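Local coordinates for protein probable mannosyltransferase KTR4 (Saccharomyces cerevisiae, PDB 5A07) that is a probable mannosyltransferase of the GT-A clan, whose lumenal part binds GDP and a manganese ion, at residues I119-K132 / F150-R162. Sequence-based numbering, arbitrary orientation.
Sequences IISSIQQLEEEYNK and FKDGIKSILPKDR
Ile120 and Ile123 of helix 116-131 pack against Ile154 of helix 148-156 and Ile157, in the Rossmann-like half of a GT-A fold. Segments 119-131 and 150-156 run 25° from parallel on one side of the mixed sheet; the two helices are the successive beta-alpha-beta crossovers between parallel strands 105-110, 138-142 and 164-168. Ile154 CD1 is the apolar hub: it touches Ile119 CG2 and Ile123 CD1, each at 3.9 Å, while Ile154 also rests on Phe140 of the strand beneath. Ile157 turns CG1 between its own backbone N and carbonyl carbon (chi1 55°), which lays that atom 3.8 Å from Ile120 CG1 and carries CD1 across Ile123 CG2. Further along, Leu158 CD2 bridges Ile123 CG2 and the carboxylate end of Glu127, crossing both side chains at about a right angle.

Polar contacts take over at the C-terminal end of helix 116-131. Glu127 is bent at chi2 (-74°), as Arg162 is at chi2 and chi3, and the guanidinium meets the carboxylate side-on in a two-bond salt bridge. NH2 of Arg162 reaches Glu127 OE1 at 2.8 Å, nearly straight and on the syn lone pair; NE of Arg162 reaches Glu127 OE2 at 3.0 Å. From the face opposite Arg162 NE, Asn131 ND2 gives Glu127 OE2 a more bent bond and also binds the carbonyl of Tyr136, and Tyr138 OH is a further partner of OE2. These bonds should favour a charged Glu127 in its buried position. One water completes the link, accepting from Arg162 NH2 at 3.0 Å and donating to Lys132 O at 2.8 Å.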
loop_
_atom_site.group_PDB
_atom_site.type_symbol
_atom_site.label_atom_id
_atom_site.label_comp_id
_atom_site.label_asym_id
_atom_site.label_seq_id
_atom_site.Cartn_x
_atom_site.Cartn_y
_atom_site.Cartn_z
ATOM N N ILE B 119 11.177 -15.150 -3.017
ATOM C CA ILE B 119 11.178 -14.042 -3.969
ATOM C C ILE B 119 11.255 -14.510 -5.364
ATOM O O ILE B 119 10.597 -13.926 -6.260
ATOM C CB ILE B 119 12.230 -12.934 -3.638
ATOM C CG1 ILE B 119 11.818 -11.618 -4.295
ATOM C CG2 ILE B 119 13.653 -13.331 -4.066
ATOM C CD1 ILE B 119 10.540 -10.962 -3.834
ATOM N N ILE B 120 11.979 -15.594 -5.632
ATOM C CA ILE B 120 11.930 -16.175 -6.959
ATOM C C ILE B 120 10.500 -16.536 -7.421
ATOM O O ILE B 120 10.102 -16.318 -8.587
ATOM C CB ILE B 120 12.897 -17.393 -7.040
ATOM C CG1 ILE B 120 14.340 -16.878 -7.198
ATOM C CG2 ILE B 120 12.524 -18.277 -8.253
ATOM C CD1 ILE B 120 15.380 -18.001 -7.103
ATOM N N SER B 121 9.774 -17.143 -6.516
ATOM C CA SER B 121 8.376 -17.564 -6.762
ATOM C C SER B 121 7.524 -16.318 -7.195
ATOM O O SER B 121 6.837 -16.320 -8.255
ATOM C CB SER B 121 7.848 -18.160 -5.459
ATOM O OG SER B 121 6.535 -18.548 -5.683
ATOM N N SER B 122 7.714 -15.239 -6.468
ATOM C CA SER B 122 7.018 -13.974 -6.780
ATOM C C SER B 122 7.434 -13.431 -8.113
ATOM O O SER B 122 6.579 -13.025 -8.903
ATOM C CB SER B 122 7.264 -12.925 -5.683
ATOM O OG SER B 122 6.853 -13.349 -4.416
ATOM N N ILE B 123 8.719 -13.425 -8.396
ATOM C CA ILE B 123 9.239 -12.903 -9.642
ATOM C C ILE B 123 8.727 -13.691 -10.826
ATOM O O ILE B 123 8.319 -13.146 -11.823
ATOM C CB ILE B 123 10.748 -12.879 -9.587
ATOM C CG1 ILE B 123 11.238 -11.820 -8.593
ATOM C CG2 ILE B 123 11.281 -12.615 -10.924
ATOM C CD1 ILE B 123 12.696 -12.044 -8.168
ATOM N N GLN B 124 8.690 -15.013 -10.694
ATOM C CA GLN B 124 8.240 -15.850 -11.809
ATOM C C GLN B 124 6.763 -15.576 -12.167
ATOM O O GLN B 124 6.372 -15.514 -13.339
ATOM C CB GLN B 124 8.432 -17.342 -11.452
ATOM C CG GLN B 124 9.919 -17.714 -11.525
ATOM C CD GLN B 124 10.184 -19.147 -11.129
ATOM O OE1 GLN B 124 9.520 -19.626 -10.249
ATOM N NE2 GLN B 124 11.224 -19.756 -11.670
ATOM N N GLN B 125 5.964 -15.430 -11.174
ATOM C CA GLN B 125 4.593 -15.041 -11.402
ATOM C C GLN B 125 4.400 -13.647 -11.973
ATOM O O GLN B 125 3.526 -13.435 -12.872
ATOM C CB GLN B 125 3.835 -15.215 -10.097
ATOM C CG GLN B 125 3.739 -16.720 -9.870
ATOM C CD GLN B 125 2.957 -16.961 -8.694
ATOM O OE1 GLN B 125 3.543 -17.112 -7.629
ATOM N NE2 GLN B 125 1.693 -16.745 -8.790
ATOM N N LEU B 126 5.192 -12.689 -11.508
ATOM C CA LEU B 126 5.080 -11.312 -12.045
ATOM C C LEU B 126 5.565 -11.321 -13.493
ATOM O O LEU B 126 5.002 -10.610 -14.354
ATOM C CB LEU B 126 5.926 -10.324 -11.229
ATOM C CG LEU B 126 5.983 -8.902 -11.751
ATOM C CD1 LEU B 126 4.616 -8.338 -11.711
ATOM C CD2 LEU B 126 6.964 -8.117 -10.865
ATOM N N GLU B 127 6.603 -12.089 -13.792
ATOM C CA GLU B 127 7.088 -12.156 -15.193
ATOM C C GLU B 127 5.986 -12.782 -16.109
ATOM O O GLU B 127 5.669 -12.267 -17.194
ATOM C CB GLU B 127 8.347 -13.010 -15.272
ATOM C CG GLU B 127 9.623 -12.299 -14.824
ATOM C CD GLU B 127 10.139 -11.279 -15.834
ATOM O OE1 GLU B 127 10.145 -11.618 -17.041
ATOM O OE2 GLU B 127 10.579 -10.164 -15.445
ATOM N N GLU B 128 5.447 -13.887 -15.650
ATOM C CA GLU B 128 4.479 -14.648 -16.447
ATOM C C GLU B 128 3.207 -13.818 -16.694
ATOM O O GLU B 128 2.663 -13.835 -17.781
ATOM C CB GLU B 128 4.127 -15.939 -15.736
ATOM C CG GLU B 128 3.046 -16.841 -16.396
ATOM C CD GLU B 128 3.343 -17.156 -17.878
ATOM O OE1 GLU B 128 4.520 -17.107 -18.312
ATOM O OE2 GLU B 128 2.409 -17.362 -18.671
ATOM N N GLU B 129 2.732 -13.074 -15.701
ATOM C CA GLU B 129 1.477 -12.374 -15.859
ATOM C C GLU B 129 1.658 -10.973 -16.432
ATOM O O GLU B 129 0.692 -10.368 -16.863
ATOM C CB GLU B 129 0.751 -12.254 -14.508
ATOM C CG GLU B 129 0.425 -13.599 -13.839
ATOM C CD GLU B 129 -0.339 -14.635 -14.739
ATOM O OE1 GLU B 129 -1.072 -14.236 -15.656
ATOM O OE2 GLU B 129 -0.123 -15.886 -14.559
ATOM N N TYR B 130 2.872 -10.439 -16.369
ATOM C CA TYR B 130 3.136 -9.051 -16.770
ATOM C C TYR B 130 4.484 -8.762 -17.428
ATOM O O TYR B 130 4.572 -8.412 -18.642
ATOM C CB TYR B 130 2.931 -8.095 -15.584
ATOM C CG TYR B 130 3.262 -6.644 -15.953
ATOM C CD1 TYR B 130 2.476 -5.943 -16.845
ATOM C CD2 TYR B 130 4.379 -6.007 -15.468
ATOM C CE1 TYR B 130 2.751 -4.657 -17.206
ATOM C CE2 TYR B 130 4.703 -4.664 -15.825
ATOM C CZ TYR B 130 3.868 -4.012 -16.704
ATOM O OH TYR B 130 4.087 -2.714 -17.059
ATOM N N ASN B 131 5.529 -8.898 -16.656
ATOM C CA ASN B 131 6.784 -8.289 -17.022
ATOM C C ASN B 131 7.542 -8.924 -18.187
ATOM O O ASN B 131 8.366 -8.280 -18.761
ATOM C CB ASN B 131 7.697 -8.129 -15.801
ATOM C CG ASN B 131 8.693 -6.952 -15.954
ATOM O OD1 ASN B 131 8.402 -5.946 -16.583
ATOM N ND2 ASN B 131 9.923 -7.161 -15.462
ATOM N N LYS B 132 7.222 -10.162 -18.565
ATOM C CA LYS B 132 7.893 -10.783 -19.684
ATOM C C LYS B 132 7.568 -10.022 -20.950
ATOM O O LYS B 132 8.341 -10.073 -21.886
ATOM C CB LYS B 132 7.502 -12.245 -19.847
ATOM C CG LYS B 132 6.082 -12.452 -20.390
ATOM C CD LYS B 132 5.727 -13.925 -20.436
ATOM C CE LYS B 132 4.311 -14.121 -20.964
ATOM N NZ LYS B 132 4.033 -15.582 -20.903
ATOM N N PHE B 150 22.843 -15.553 -3.943
ATOM C CA PHE B 150 21.572 -14.786 -4.153
ATOM C C PHE B 150 21.474 -14.199 -5.534
ATOM O O PHE B 150 20.533 -14.498 -6.307
ATOM C CB PHE B 150 21.392 -13.750 -3.072
ATOM C CG PHE B 150 20.044 -13.103 -3.107
ATOM C CD1 PHE B 150 19.795 -12.107 -3.990
ATOM C CD2 PHE B 150 19.039 -13.551 -2.290
ATOM C CE1 PHE B 150 18.568 -11.505 -4.068
ATOM C CE2 PHE B 150 17.799 -12.948 -2.320
ATOM C CZ PHE B 150 17.557 -11.938 -3.197
ATOM N N LYS B 151 22.461 -13.400 -5.911
ATOM C CA LYS B 151 22.464 -12.790 -7.196
ATOM C C LYS B 151 22.404 -13.764 -8.320
ATOM O O LYS B 151 21.642 -13.577 -9.305
ATOM C CB LYS B 151 23.689 -11.894 -7.338
ATOM C CG LYS B 151 23.764 -10.832 -6.259
ATOM C CD LYS B 151 24.956 -9.903 -6.530
ATOM C CE LYS B 151 25.279 -9.118 -5.285
ATOM N NZ LYS B 151 26.496 -8.257 -5.612
ATOM N N ASP B 152 23.221 -14.813 -8.235
ATOM C CA ASP B 152 23.227 -15.824 -9.296
ATOM C C ASP B 152 21.855 -16.537 -9.381
ATOM O O ASP B 152 21.389 -16.894 -10.508
ATOM C CB ASP B 152 24.312 -16.900 -9.004
ATOM C CG ASP B 152 25.762 -16.374 -9.276
ATOM O OD1 ASP B 152 25.905 -15.439 -10.086
ATOM O OD2 ASP B 152 26.688 -16.956 -8.702
ATOM N N GLY B 153 21.263 -16.777 -8.225
ATOM C CA GLY B 153 19.961 -17.451 -8.176
ATOM C C GLY B 153 18.904 -16.609 -8.907
ATOM O O GLY B 153 18.133 -17.091 -9.733
ATOM N N ILE B 154 18.879 -15.328 -8.594
ATOM C CA ILE B 154 17.976 -14.410 -9.272
ATOM C C ILE B 154 18.200 -14.394 -10.757
ATOM O O ILE B 154 17.272 -14.496 -11.599
ATOM C CB ILE B 154 18.140 -12.972 -8.697
ATOM C CG1 ILE B 154 17.699 -12.889 -7.229
ATOM C CG2 ILE B 154 17.357 -11.984 -9.541
ATOM C CD1 ILE B 154 16.241 -13.285 -6.947
ATOM N N LYS B 155 19.460 -14.254 -11.155
ATOM C CA LYS B 155 19.720 -14.181 -12.569
ATOM C C LYS B 155 19.359 -15.480 -13.292
ATOM O O LYS B 155 18.966 -15.439 -14.454
ATOM C CB LYS B 155 21.171 -13.783 -12.875
ATOM C CG LYS B 155 21.397 -12.318 -12.545
ATOM C CD LYS B 155 22.837 -11.901 -12.825
ATOM C CE LYS B 155 23.718 -12.318 -11.678
ATOM N NZ LYS B 155 24.987 -11.523 -11.716
ATOM N N SER B 156 19.544 -16.606 -12.632
ATOM C CA SER B 156 19.289 -17.885 -13.323
ATOM C C SER B 156 17.810 -18.022 -13.727
ATOM O O SER B 156 17.491 -18.825 -14.622
ATOM C CB SER B 156 19.739 -19.052 -12.411
ATOM O OG SER B 156 18.821 -19.247 -11.365
ATOM N N ILE B 157 16.888 -17.275 -13.054
ATOM C CA ILE B 157 15.468 -17.491 -13.321
ATOM C C ILE B 157 14.835 -16.403 -14.171
ATOM O O ILE B 157 13.648 -16.444 -14.426
ATOM C CB ILE B 157 14.695 -17.823 -12.014
ATOM C CG1 ILE B 157 14.904 -16.752 -10.935
ATOM C CG2 ILE B 157 15.182 -19.140 -11.482
ATOM C CD1 ILE B 157 13.951 -15.614 -11.076
ATOM N N LEU B 158 15.634 -15.441 -14.637
ATOM C CA LEU B 158 15.177 -14.349 -15.463
ATOM C C LEU B 158 15.778 -14.423 -16.825
ATOM O O LEU B 158 16.852 -14.958 -16.964
ATOM C CB LEU B 158 15.586 -13.015 -14.820
ATOM C CG LEU B 158 14.702 -12.536 -13.641
ATOM C CD1 LEU B 158 15.356 -11.347 -12.927
ATOM C CD2 LEU B 158 13.303 -12.175 -14.106
ATOM N N PRO B 159 15.145 -13.822 -17.831
ATOM C CA PRO B 159 15.822 -13.779 -19.118
ATOM C C PRO B 159 17.147 -13.070 -19.047
ATOM O O PRO B 159 17.404 -12.198 -18.176
ATOM C CB PRO B 159 14.884 -12.994 -19.998
ATOM C CG PRO B 159 13.561 -13.181 -19.363
ATOM C CD PRO B 159 13.800 -13.255 -17.886
ATOM N N LYS B 160 18.028 -13.443 -19.973
ATOM C CA LYS B 160 19.388 -12.890 -19.965
ATOM C C LYS B 160 19.394 -11.360 -20.143
ATOM O O LYS B 160 20.245 -10.662 -19.624
ATOM C CB LYS B 160 20.180 -13.646 -21.061
ATOM C CG LYS B 160 21.207 -12.906 -21.871
ATOM C CD LYS B 160 21.505 -13.677 -23.171
ATOM C CE LYS B 160 22.469 -12.884 -24.018
ATOM N NZ LYS B 160 23.767 -12.892 -23.304
ATOM N N ASP B 161 18.449 -10.820 -20.875
ATOM C CA ASP B 161 18.444 -9.343 -21.070
ATOM C C ASP B 161 17.772 -8.531 -19.914
ATOM O O ASP B 161 17.708 -7.326 -19.973
ATOM C CB ASP B 161 17.733 -8.979 -22.406
ATOM C CG ASP B 161 16.312 -9.597 -22.533
ATOM O OD1 ASP B 161 16.026 -10.625 -21.865
ATOM O OD2 ASP B 161 15.486 -9.080 -23.321
ATOM N N ARG B 162 17.206 -9.185 -18.908
ATOM C CA ARG B 162 16.546 -8.458 -17.867
ATOM C C ARG B 162 17.608 -7.806 -17.000
ATOM O O ARG B 162 18.517 -8.442 -16.491
ATOM C CB ARG B 162 15.704 -9.381 -16.992
ATOM C CG ARG B 162 14.774 -8.648 -16.014
ATOM C CD ARG B 162 13.593 -7.977 -16.735
ATOM N NE ARG B 162 12.604 -8.897 -17.270
ATOM C CZ ARG B 162 12.462 -9.217 -18.568
ATOM N NH1 ARG B 162 13.231 -8.649 -19.502
ATOM N NH2 ARG B 162 11.632 -10.158 -18.925
HETATM O O HOH W 1 10.892 -11.266 -21.567
#